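Local coordinates for protein N-alpha-acetyltransferase 35, NatC auxiliary subunit (Saccharomyces cerevisiae, PDB 6YGA) that serves as the auxiliary subunit of the NatC N-terminal acetyltransferase, which acetylates the N-terminal Met of L-A virus Gag protein, at residues 440-451 with 591-599; 367-375 with 530-541. All blocks are in the same frame, centred on the assembly; numbering follows the deposited sequence.

Overall arrangement
Both contacts lie in the helical region matched by the TPR-like NAA35 family, on the same side of the chain's centre. Their centres are about 22 Å apart. Helix 433-456 connects them. In contact 1 one flank of it packs against the loop 591-599. From another flank Phe-441 reaches contact 2, where Phe-441 CG is 3.7 Å from Phe-371 CE1 and Phe-441 CE1 is 3.9 Å from Leu-541 CD1. The segments alternate along the chain, so the two contacts interlock. A 1,2-ethanediol, probably from the crystallisation liquor, sits at contact 2 and is also hydrogen-bonded to Trp-438 of helix 433-456. No other subunit touches any of the four segments.

Contact 1. Residues 440-451 with 591-599; sequences YFMKLSSMIEFS and PFNSIGVPE
Ile-595 and Met-447 (selenomethionine) meet tip to tip, with CD1 of Ile-595 3.7 Å from CE of Met-447. The bend at chi3 of Met-447 (73°) turns this methyl into the hollow between Ile-595 and Phe-592. The Phe-592 ring is the next bump. Its CZ enters a notch made by Phe-450 and Ser-451, 3.7 Å from CD2 of Phe-450 and 3.2 Å from OG of Ser-451. The two phenyl planes stand at 65°, and CZ of Phe-592 comes to the edge of the Phe-450 ring. CB of Pro-591 also touches that ring, at CE2. In this TPR-like helical region, the loop between helices 581-588 and 603-613 lies along one flank of helix 433-456. A type I turn from Phe-592 to Ile-595 sends both side chains to the helix. Pro-598, after a cis peptide bond, fills a hollow walled by Tyr-440, Leu-444 and the selenium of Met-447. Its CG is 3.6 Å from OH of Tyr-440 and 4.1 Å from CD1 of Leu-444. Lys-443 runs past Ile-595 in the opposite direction. Its NZ donates hydrogen bonds to O of Val-597 (2.9 Å, C=O...N angle 161°) and to Gln-424, and forms a salt bridge with Asp-421.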
loop_
_atom_site.group_PDB
_atom_site.type_symbol
_atom_site.label_atom_id
_atom_site.label_comp_id
_atom_site.label_asym_id
_atom_site.label_seq_id
_atom_site.Cartn_x
_atom_site.Cartn_y
_atom_site.Cartn_z
ATOM N N TYR B 440 19.527 -20.797 -1.726
ATOM C CA TYR B 440 18.464 -21.530 -2.405
ATOM C C TYR B 440 17.247 -21.687 -1.505
ATOM O O TYR B 440 16.107 -21.530 -1.958
ATOM C CB TYR B 440 18.979 -22.893 -2.866
ATOM C CG TYR B 440 17.962 -23.707 -3.630
ATOM C CD1 TYR B 440 17.468 -23.269 -4.854
ATOM C CD2 TYR B 440 17.507 -24.920 -3.134
ATOM C CE1 TYR B 440 16.543 -24.014 -5.557
ATOM C CE2 TYR B 440 16.585 -25.672 -3.829
ATOM C CZ TYR B 440 16.105 -25.217 -5.039
ATOM O OH TYR B 440 15.183 -25.968 -5.730
ATOM N N PHE B 441 17.471 -21.979 -0.221
ATOM C CA PHE B 441 16.357 -22.105 0.714
ATOM C C PHE B 441 15.558 -20.811 0.804
ATOM O O PHE B 441 14.322 -20.838 0.803
ATOM C CB PHE B 441 16.865 -22.504 2.098
ATOM C CG PHE B 441 15.855 -22.289 3.185
ATOM C CD1 PHE B 441 14.809 -23.181 3.363
ATOM C CD2 PHE B 441 15.943 -21.186 4.019
ATOM C CE1 PHE B 441 13.872 -22.979 4.356
ATOM C CE2 PHE B 441 15.009 -20.979 5.013
ATOM C CZ PHE B 441 13.973 -21.876 5.184
HETATM N N MSE B 442 16.242 -19.675 0.895
HETATM C CA MSE B 442 15.570 -18.387 0.995
HETATM C C MSE B 442 14.837 -18.024 -0.291
HETATM O O MSE B 442 13.717 -17.514 -0.248
HETATM C CB MSE B 442 16.573 -17.293 1.352
HETATM C CG MSE B 442 17.185 -17.466 2.726
HETATM SE SE MSE B 442 15.877 -17.190 4.144
HETATM C CE MSE B 442 15.573 -15.287 3.855
ATOM N N LYS B 443 15.468 -18.283 -1.437
ATOM C CA LYS B 443 14.823 -17.978 -2.710
ATOM C C LYS B 443 13.560 -18.810 -2.901
ATOM O O LYS B 443 12.498 -18.278 -3.241
ATOM C CB LYS B 443 15.793 -18.213 -3.867
ATOM C CG LYS B 443 15.243 -17.779 -5.214
ATOM C CD LYS B 443 16.159 -18.196 -6.342
ATOM C CE LYS B 443 16.135 -19.701 -6.537
ATOM N NZ LYS B 443 17.084 -20.124 -7.601
ATOM N N LEU B 444 13.657 -20.123 -2.675
ATOM C CA LEU B 444 12.520 -21.004 -2.924
ATOM C C LEU B 444 11.401 -20.764 -1.913
ATOM O O LEU B 444 10.216 -20.825 -2.266
ATOM C CB LEU B 444 12.980 -22.461 -2.905
ATOM C CG LEU B 444 11.966 -23.499 -3.387
ATOM C CD1 LEU B 444 11.278 -23.024 -4.657
ATOM C CD2 LEU B 444 12.652 -24.835 -3.621
ATOM N N SER B 445 11.756 -20.488 -0.653
ATOM C CA SER B 445 10.754 -20.097 0.335
ATOM C C SER B 445 10.085 -18.785 -0.052
ATOM O O SER B 445 8.882 -18.603 0.166
ATOM C CB SER B 445 11.392 -19.969 1.718
ATOM O OG SER B 445 11.787 -21.228 2.226
ATOM N N SER B 446 10.852 -17.852 -0.619
ATOM C CA SER B 446 10.268 -16.587 -1.048
ATOM C C SER B 446 9.367 -16.784 -2.260
ATOM O O SER B 446 8.325 -16.129 -2.373
ATOM C CB SER B 446 11.369 -15.572 -1.351
ATOM O OG SER B 446 12.061 -15.199 -0.172
HETATM N N MSE B 447 9.744 -17.679 -3.169
HETATM C CA MSE B 447 8.916 -17.979 -4.334
HETATM C C MSE B 447 7.558 -18.522 -3.901
HETATM O O MSE B 447 6.520 -18.150 -4.451
HETATM C CB MSE B 447 9.609 -18.989 -5.255
HETATM C CG MSE B 447 10.882 -18.487 -5.923
HETATM SE SE MSE B 447 11.860 -19.910 -6.846
HETATM C CE MSE B 447 10.688 -20.178 -8.379
ATOM N N ILE B 448 7.582 -19.407 -2.904
ATOM C CA ILE B 448 6.352 -20.002 -2.396
ATOM C C ILE B 448 5.514 -18.957 -1.670
ATOM O O ILE B 448 4.304 -18.842 -1.892
ATOM C CB ILE B 448 6.683 -21.200 -1.487
ATOM C CG1 ILE B 448 7.266 -22.351 -2.315
ATOM C CG2 ILE B 448 5.461 -21.634 -0.700
ATOM C CD1 ILE B 448 7.914 -23.439 -1.484
ATOM N N GLU B 449 6.151 -18.175 -0.793
ATOM C CA GLU B 449 5.433 -17.142 -0.052
ATOM C C GLU B 449 4.844 -16.098 -0.993
ATOM O O GLU B 449 3.708 -15.648 -0.802
ATOM C CB GLU B 449 6.369 -16.489 0.965
ATOM C CG GLU B 449 5.758 -15.328 1.740
ATOM C CD GLU B 449 4.832 -15.783 2.852
ATOM O OE1 GLU B 449 4.756 -17.003 3.113
ATOM O OE2 GLU B 449 4.186 -14.918 3.472
ATOM N N PHE B 450 5.600 -15.708 -2.021
ATOM C CA PHE B 450 5.104 -14.740 -2.995
ATOM C C PHE B 450 3.876 -15.267 -3.730
ATOM O O PHE B 450 2.933 -14.513 -3.995
ATOM C CB PHE B 450 6.219 -14.392 -3.982
ATOM C CG PHE B 450 5.761 -13.588 -5.166
ATOM C CD1 PHE B 450 5.508 -12.232 -5.045
ATOM C CD2 PHE B 450 5.610 -14.186 -6.406
ATOM C CE1 PHE B 450 5.098 -11.490 -6.138
ATOM C CE2 PHE B 450 5.200 -13.453 -7.500
ATOM C CZ PHE B 450 4.943 -12.103 -7.367
ATOM N N SER B 451 3.866 -16.561 -4.060
ATOM C CA SER B 451 2.760 -17.116 -4.836
ATOM C C SER B 451 1.500 -17.253 -3.990
ATOM O O SER B 451 0.409 -16.861 -4.416
ATOM C CB SER B 451 3.154 -18.470 -5.422
ATOM O OG SER B 451 4.288 -18.363 -6.264
ATOM N N PRO B 591 6.903 -13.537 -13.298
ATOM C CA PRO B 591 7.899 -13.344 -12.225
ATOM C C PRO B 591 8.855 -14.512 -12.034
ATOM O O PRO B 591 9.961 -14.309 -11.520
ATOM C CB PRO B 591 7.034 -13.134 -10.976
ATOM C CG PRO B 591 5.769 -12.593 -11.486
ATOM C CD PRO B 591 5.536 -13.279 -12.802
ATOM N N PHE B 592 8.469 -15.725 -12.413
ATOM C CA PHE B 592 9.313 -16.895 -12.218
ATOM C C PHE B 592 10.040 -17.300 -13.493
ATOM O O PHE B 592 10.682 -18.354 -13.522
ATOM C CB PHE B 592 8.475 -18.066 -11.698
ATOM C CG PHE B 592 7.404 -17.662 -10.715
ATOM C CD1 PHE B 592 7.702 -17.482 -9.372
ATOM C CD2 PHE B 592 6.095 -17.471 -11.134
ATOM C CE1 PHE B 592 6.715 -17.115 -8.468
ATOM C CE2 PHE B 592 5.104 -17.103 -10.236
ATOM C CZ PHE B 592 5.415 -16.926 -8.902
ATOM N N ASN B 593 9.967 -16.480 -14.541
ATOM C CA ASN B 593 10.420 -16.921 -15.854
ATOM C C ASN B 593 11.940 -16.967 -15.951
ATOM O O ASN B 593 12.488 -17.806 -16.674
ATOM C CB ASN B 593 9.840 -16.005 -16.932
ATOM C CG ASN B 593 10.003 -16.570 -18.320
ATOM O OD1 ASN B 593 10.065 -17.786 -18.508
ATOM N ND2 ASN B 593 10.080 -15.686 -19.307
ATOM N N SER B 594 12.635 -16.095 -15.229
ATOM C CA SER B 594 14.086 -16.008 -15.311
ATOM C C SER B 594 14.804 -16.851 -14.263
ATOM O O SER B 594 16.038 -16.816 -14.202
ATOM C CB SER B 594 14.521 -14.545 -15.187
ATOM O OG SER B 594 13.955 -13.774 -16.231
ATOM N N ILE B 595 14.076 -17.601 -13.445
ATOM C CA ILE B 595 14.683 -18.423 -12.404
ATOM C C ILE B 595 15.006 -19.790 -12.995
ATOM O O ILE B 595 14.129 -20.464 -13.543
ATOM C CB ILE B 595 13.761 -18.542 -11.183
ATOM C CG1 ILE B 595 13.581 -17.167 -10.530
ATOM C CG2 ILE B 595 14.325 -19.543 -10.186
ATOM C CD1 ILE B 595 12.650 -17.157 -9.333
ATOM N N GLY B 596 16.269 -20.194 -12.892
ATOM C CA GLY B 596 16.717 -21.425 -13.510
ATOM C C GLY B 596 16.367 -22.676 -12.733
ATOM O O GLY B 596 15.952 -23.680 -13.320
ATOM N N VAL B 597 16.535 -22.638 -11.413
ATOM C CA VAL B 597 16.307 -23.798 -10.560
ATOM C C VAL B 597 15.415 -23.385 -9.396
ATOM O O VAL B 597 15.788 -22.499 -8.621
ATOM C CB VAL B 597 17.614 -24.409 -10.040
ATOM C CG1 VAL B 597 17.317 -25.597 -9.150
ATOM C CG2 VAL B 597 18.497 -24.827 -11.204
ATOM N N PRO B 598 14.221 -23.975 -9.235
ATOM C CA PRO B 598 13.676 -24.983 -10.153
ATOM C C PRO B 598 13.075 -24.350 -11.407
ATOM O O PRO B 598 12.477 -23.279 -11.313
ATOM C CB PRO B 598 12.585 -25.679 -9.318
ATOM C CG PRO B 598 12.560 -24.976 -7.981
ATOM C CD PRO B 598 13.285 -23.680 -8.141
ATOM N N GLU B 599 13.230 -25.004 -12.556
ATOM C CA GLU B 599 12.745 -24.432 -13.804
ATOM C C GLU B 599 11.231 -24.264 -13.776
ATOM O O GLU B 599 10.502 -25.085 -13.212
ATOM C CB GLU B 599 13.147 -25.315 -14.986
ATOM C CG GLU B 599 12.677 -26.755 -14.866
ATOM C CD GLU B 599 12.743 -27.502 -16.181
ATOM O OE1 GLU B 599 13.216 -26.915 -17.176
ATOM O OE2 GLU B 599 12.319 -28.677 -16.223
#

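Contact 2. Residues 367-375 with 530-541. With EDO (1,2-ethanediol), chain C.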
loop_
_atom_site.group_PDB
_atom_site.type_symbol
_atom_site.label_atom_id
_atom_site.label_comp_id
_atom_site.label_asym_id
_atom_site.label_seq_id
_atom_site.Cartn_x
_atom_site.Cartn_y
_atom_site.Cartn_z
ATOM N N HIS B 367 22.506 -16.897 10.465
ATOM C CA HIS B 367 21.434 -17.584 9.754
ATOM C C HIS B 367 21.963 -18.815 9.030
ATOM O O HIS B 367 21.349 -19.887 9.082
ATOM C CB HIS B 367 20.755 -16.637 8.764
ATOM C CG HIS B 367 19.922 -15.579 9.415
ATOM N ND1 HIS B 367 20.471 -14.538 10.131
ATOM C CD2 HIS B 367 18.580 -15.401 9.461
ATOM C CE1 HIS B 367 19.505 -13.764 10.590
ATOM N NE2 HIS B 367 18.348 -14.266 10.199
ATOM N N VAL B 368 23.106 -18.680 8.355
ATOM C CA VAL B 368 23.691 -19.815 7.646
ATOM C C VAL B 368 24.088 -20.907 8.627
ATOM O O VAL B 368 23.886 -22.099 8.367
ATOM C CB VAL B 368 24.892 -19.354 6.800
ATOM C CG1 VAL B 368 25.532 -20.541 6.095
ATOM C CG2 VAL B 368 24.459 -18.296 5.797
ATOM N N LYS B 369 24.647 -20.518 9.775
ATOM C CA LYS B 369 25.111 -21.497 10.752
ATOM C C LYS B 369 23.954 -22.295 11.338
ATOM O O LYS B 369 24.052 -23.516 11.492
ATOM C CB LYS B 369 25.895 -20.796 11.860
ATOM C CG LYS B 369 26.182 -21.659 13.074
ATOM C CD LYS B 369 27.319 -21.066 13.888
ATOM C CE LYS B 369 27.181 -21.388 15.364
ATOM N NZ LYS B 369 26.038 -20.660 15.986
ATOM N N GLU B 370 22.849 -21.631 11.677
ATOM C CA GLU B 370 21.737 -22.356 12.282
ATOM C C GLU B 370 21.027 -23.244 11.267
ATOM O O GLU B 370 20.414 -24.245 11.650
ATOM C CB GLU B 370 20.761 -21.376 12.941
ATOM C CG GLU B 370 21.377 -20.603 14.108
ATOM C CD GLU B 370 20.440 -19.561 14.708
ATOM O OE1 GLU B 370 19.212 -19.768 14.676
ATOM O OE2 GLU B 370 20.933 -18.527 15.211
ATOM N N PHE B 371 21.103 -22.906 9.980
ATOM C CA PHE B 371 20.484 -23.718 8.940
ATOM C C PHE B 371 21.378 -24.860 8.471
ATOM O O PHE B 371 20.869 -25.926 8.105
ATOM C CB PHE B 371 20.100 -22.841 7.746
ATOM C CG PHE B 371 19.480 -23.605 6.608
ATOM C CD1 PHE B 371 18.127 -23.905 6.615
ATOM C CD2 PHE B 371 20.249 -24.019 5.530
ATOM C CE1 PHE B 371 17.548 -24.609 5.567
ATOM C CE2 PHE B 371 19.682 -24.725 4.479
ATOM C CZ PHE B 371 18.328 -25.021 4.496
ATOM N N SER B 372 22.698 -24.666 8.473
ATOM C CA SER B 372 23.617 -25.674 7.966
ATOM C C SER B 372 24.464 -26.339 9.039
ATOM O O SER B 372 25.055 -27.388 8.765
ATOM C CB SER B 372 24.555 -25.062 6.917
ATOM O OG SER B 372 25.490 -24.195 7.528
ATOM N N ALA B 373 24.542 -25.758 10.239
ATOM C CA ALA B 373 25.316 -26.320 11.348
ATOM C C ALA B 373 26.794 -26.456 10.988
ATOM O O ALA B 373 27.448 -27.438 11.344
ATOM C CB ALA B 373 24.741 -27.664 11.804
ATOM N N GLN B 374 27.333 -25.460 10.288
ATOM C CA GLN B 374 28.726 -25.485 9.862
ATOM C C GLN B 374 29.381 -24.137 10.113
ATOM O O GLN B 374 28.848 -23.095 9.715
ATOM C CB GLN B 374 28.845 -25.868 8.386
ATOM C CG GLN B 374 29.011 -27.363 8.165
ATOM C CD GLN B 374 28.924 -27.756 6.707
ATOM O OE1 GLN B 374 28.406 -27.007 5.880
ATOM N NE2 GLN B 374 29.430 -28.941 6.384
ATOM N N THR B 375 30.535 -24.169 10.773
ATOM C CA THR B 375 31.296 -22.959 11.024
ATOM C C THR B 375 31.878 -22.433 9.715
ATOM O O THR B 375 32.178 -23.212 8.807
ATOM C CB THR B 375 32.428 -23.231 12.013
ATOM O OG1 THR B 375 33.357 -24.157 11.433
ATOM C CG2 THR B 375 31.873 -23.816 13.299
ATOM N N GLN B 530 25.098 -27.953 18.015
ATOM C CA GLN B 530 24.531 -27.231 16.879
ATOM C C GLN B 530 23.926 -28.188 15.856
ATOM O O GLN B 530 22.894 -27.881 15.246
ATOM C CB GLN B 530 25.597 -26.351 16.228
ATOM C CG GLN B 530 25.078 -25.526 15.065
ATOM C CD GLN B 530 23.975 -24.576 15.483
ATOM O OE1 GLN B 530 24.200 -23.655 16.267
ATOM N NE2 GLN B 530 22.773 -24.798 14.967
ATOM N N LEU B 531 24.554 -29.350 15.651
ATOM C CA LEU B 531 23.997 -30.340 14.732
ATOM C C LEU B 531 22.627 -30.816 15.198
ATOM O O LEU B 531 21.695 -30.929 14.394
ATOM C CB LEU B 531 24.953 -31.522 14.587
ATOM C CG LEU B 531 26.179 -31.320 13.696
ATOM C CD1 LEU B 531 27.189 -32.436 13.921
ATOM C CD2 LEU B 531 25.768 -31.256 12.234
ATOM N N GLN B 532 22.483 -31.099 16.494
ATOM C CA GLN B 532 21.184 -31.524 17.004
ATOM C C GLN B 532 20.151 -30.418 16.850
ATOM O O GLN B 532 19.005 -30.678 16.465
ATOM C CB GLN B 532 21.300 -31.949 18.465
ATOM C CG GLN B 532 22.158 -33.183 18.690
ATOM C CD GLN B 532 21.510 -34.458 18.176
ATOM O OE1 GLN B 532 20.308 -34.496 17.905
ATOM N NE2 GLN B 532 22.306 -35.514 18.043
ATOM N N ALA B 533 20.537 -29.175 17.141
ATOM C CA ALA B 533 19.598 -28.066 17.012
ATOM C C ALA B 533 19.189 -27.866 15.558
ATOM O O ALA B 533 18.008 -27.661 15.255
ATOM C CB ALA B 533 20.209 -26.788 17.588
ATOM N N THR B 534 20.160 -27.922 14.642
ATOM C CA THR B 534 19.845 -27.817 13.221
ATOM C C THR B 534 18.973 -28.980 12.762
ATOM O O THR B 534 18.027 -28.787 11.989
ATOM C CB THR B 534 21.140 -27.750 12.409
ATOM O OG1 THR B 534 21.831 -26.534 12.719
ATOM C CG2 THR B 534 20.851 -27.791 10.916
ATOM N N LYS B 535 19.266 -30.194 13.235
ATOM C CA LYS B 535 18.455 -31.346 12.855
ATOM C C LYS B 535 17.000 -31.157 13.269
ATOM O O LYS B 535 16.082 -31.427 12.487
ATOM C CB LYS B 535 19.029 -32.618 13.475
ATOM C CG LYS B 535 18.167 -33.850 13.266
ATOM C CD LYS B 535 18.682 -35.026 14.077
ATOM C CE LYS B 535 17.768 -36.227 13.917
ATOM N NZ LYS B 535 18.258 -37.415 14.663
ATOM N N GLN B 536 16.771 -30.678 14.493
ATOM C CA GLN B 536 15.407 -30.466 14.962
ATOM C C GLN B 536 14.760 -29.262 14.289
ATOM O O GLN B 536 13.536 -29.237 14.120
ATOM C CB GLN B 536 15.406 -30.315 16.479
ATOM C CG GLN B 536 15.900 -31.568 17.173
ATOM C CD GLN B 536 16.525 -31.290 18.518
ATOM O OE1 GLN B 536 16.055 -30.438 19.273
ATOM N NE2 GLN B 536 17.600 -32.005 18.826
ATOM N N PHE B 537 15.556 -28.265 13.894
ATOM C CA PHE B 537 15.021 -27.157 13.109
ATOM C C PHE B 537 14.556 -27.635 11.738
ATOM O O PHE B 537 13.442 -27.318 11.306
ATOM C CB PHE B 537 16.071 -26.050 12.981
ATOM C CG PHE B 537 15.671 -24.927 12.059
ATOM C CD1 PHE B 537 14.405 -24.366 12.124
ATOM C CD2 PHE B 537 16.574 -24.419 11.141
ATOM C CE1 PHE B 537 14.045 -23.329 11.275
ATOM C CE2 PHE B 537 16.221 -23.383 10.294
ATOM C CZ PHE B 537 14.955 -22.838 10.364
ATOM N N LEU B 538 15.395 -28.406 11.039
ATOM C CA LEU B 538 14.989 -28.951 9.746
ATOM C C LEU B 538 13.790 -29.877 9.886
ATOM O O LEU B 538 12.997 -30.018 8.948
ATOM C CB LEU B 538 16.155 -29.692 9.091
ATOM C CG LEU B 538 17.356 -28.830 8.700
ATOM C CD1 LEU B 538 18.503 -29.687 8.197
ATOM C CD2 LEU B 538 16.948 -27.806 7.652
ATOM N N ASN B 539 13.641 -30.515 11.048
ATOM C CA ASN B 539 12.462 -31.336 11.288
ATOM C C ASN B 539 11.195 -30.492 11.259
ATOM O O ASN B 539 10.162 -30.925 10.735
ATOM C CB ASN B 539 12.599 -32.059 12.624
ATOM C CG ASN B 539 12.223 -33.512 12.531
ATOM O OD1 ASN B 539 13.049 -34.356 12.178
ATOM N ND2 ASN B 539 10.970 -33.820 12.842
ATOM N N TYR B 540 11.255 -29.280 11.815
ATOM C CA TYR B 540 10.099 -28.391 11.786
ATOM C C TYR B 540 9.825 -27.881 10.375
ATOM O O TYR B 540 8.666 -27.822 9.948
ATOM C CB TYR B 540 10.313 -27.223 12.749
ATOM C CG TYR B 540 9.438 -26.023 12.456
ATOM C CD1 TYR B 540 8.066 -26.077 12.652
ATOM C CD2 TYR B 540 9.989 -24.836 11.988
ATOM C CE1 TYR B 540 7.261 -24.983 12.384
ATOM C CE2 TYR B 540 9.192 -23.733 11.720
ATOM C CZ TYR B 540 7.827 -23.813 11.921
ATOM O OH TYR B 540 7.019 -22.728 11.658
ATOM N N LEU B 541 10.876 -27.506 9.640
ATOM C CA LEU B 541 10.687 -27.023 8.275
ATOM C C LEU B 541 10.084 -28.104 7.388
ATOM O O LEU B 541 9.252 -27.813 6.521
ATOM C CB LEU B 541 12.017 -26.540 7.698
ATOM C CG LEU B 541 12.628 -25.286 8.326
ATOM C CD1 LEU B 541 13.960 -24.964 7.672
ATOM C CD2 LEU B 541 11.672 -24.107 8.212
HETATM C C1 EDO C . 17.685 -19.067 9.509
HETATM O O1 EDO C . 18.398 -20.247 9.120
HETATM C C2 EDO C . 16.837 -18.569 8.344
HETATM O O2 EDO C . 17.679 -18.245 7.231
#
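The Phe-371 ring presents its edge to Phe-537 and Leu-541. CD1 of Phe-371 is 4.2 Å from CE2 of Phe-537, and the two side chains cross at about a right angle. CD2 of Leu-538 approaches CE1 of Phe-371 obliquely, at 3.9 Å. CD1 of Leu-541 also lies over one face of the Phe-537 ring, near the rim. The 1,2-ethanediol sits beside this cluster. Its O1 donates to O of His-367, and its O2 lies in the plane of the His-367 ring, at the edge. Within the TPR-like region, the C-terminal end of helix 360-372 abuts the side of helix 511-564; the local axes of 367-372 and 530-541 cross at -80° and come within 8.4 Å. Ala-373 leaves helical geometry with positive phi (60°), and its CB packs 3.8 Å from CD2 of Leu-531. This CB also touches OG1 of Thr-534. The Gln-530 chain bends at chi2 (61°), so NE2 donates to OG1 of Thr-534 at 3.0 Å, nearly in the amide plane. OG1 in turn lies 2.9 Å from O of Glu-370 and 3.1 Å from O of Gln-530. OG1 accepts from the amide and has one proton, so its bond to Glu-370 is not settled.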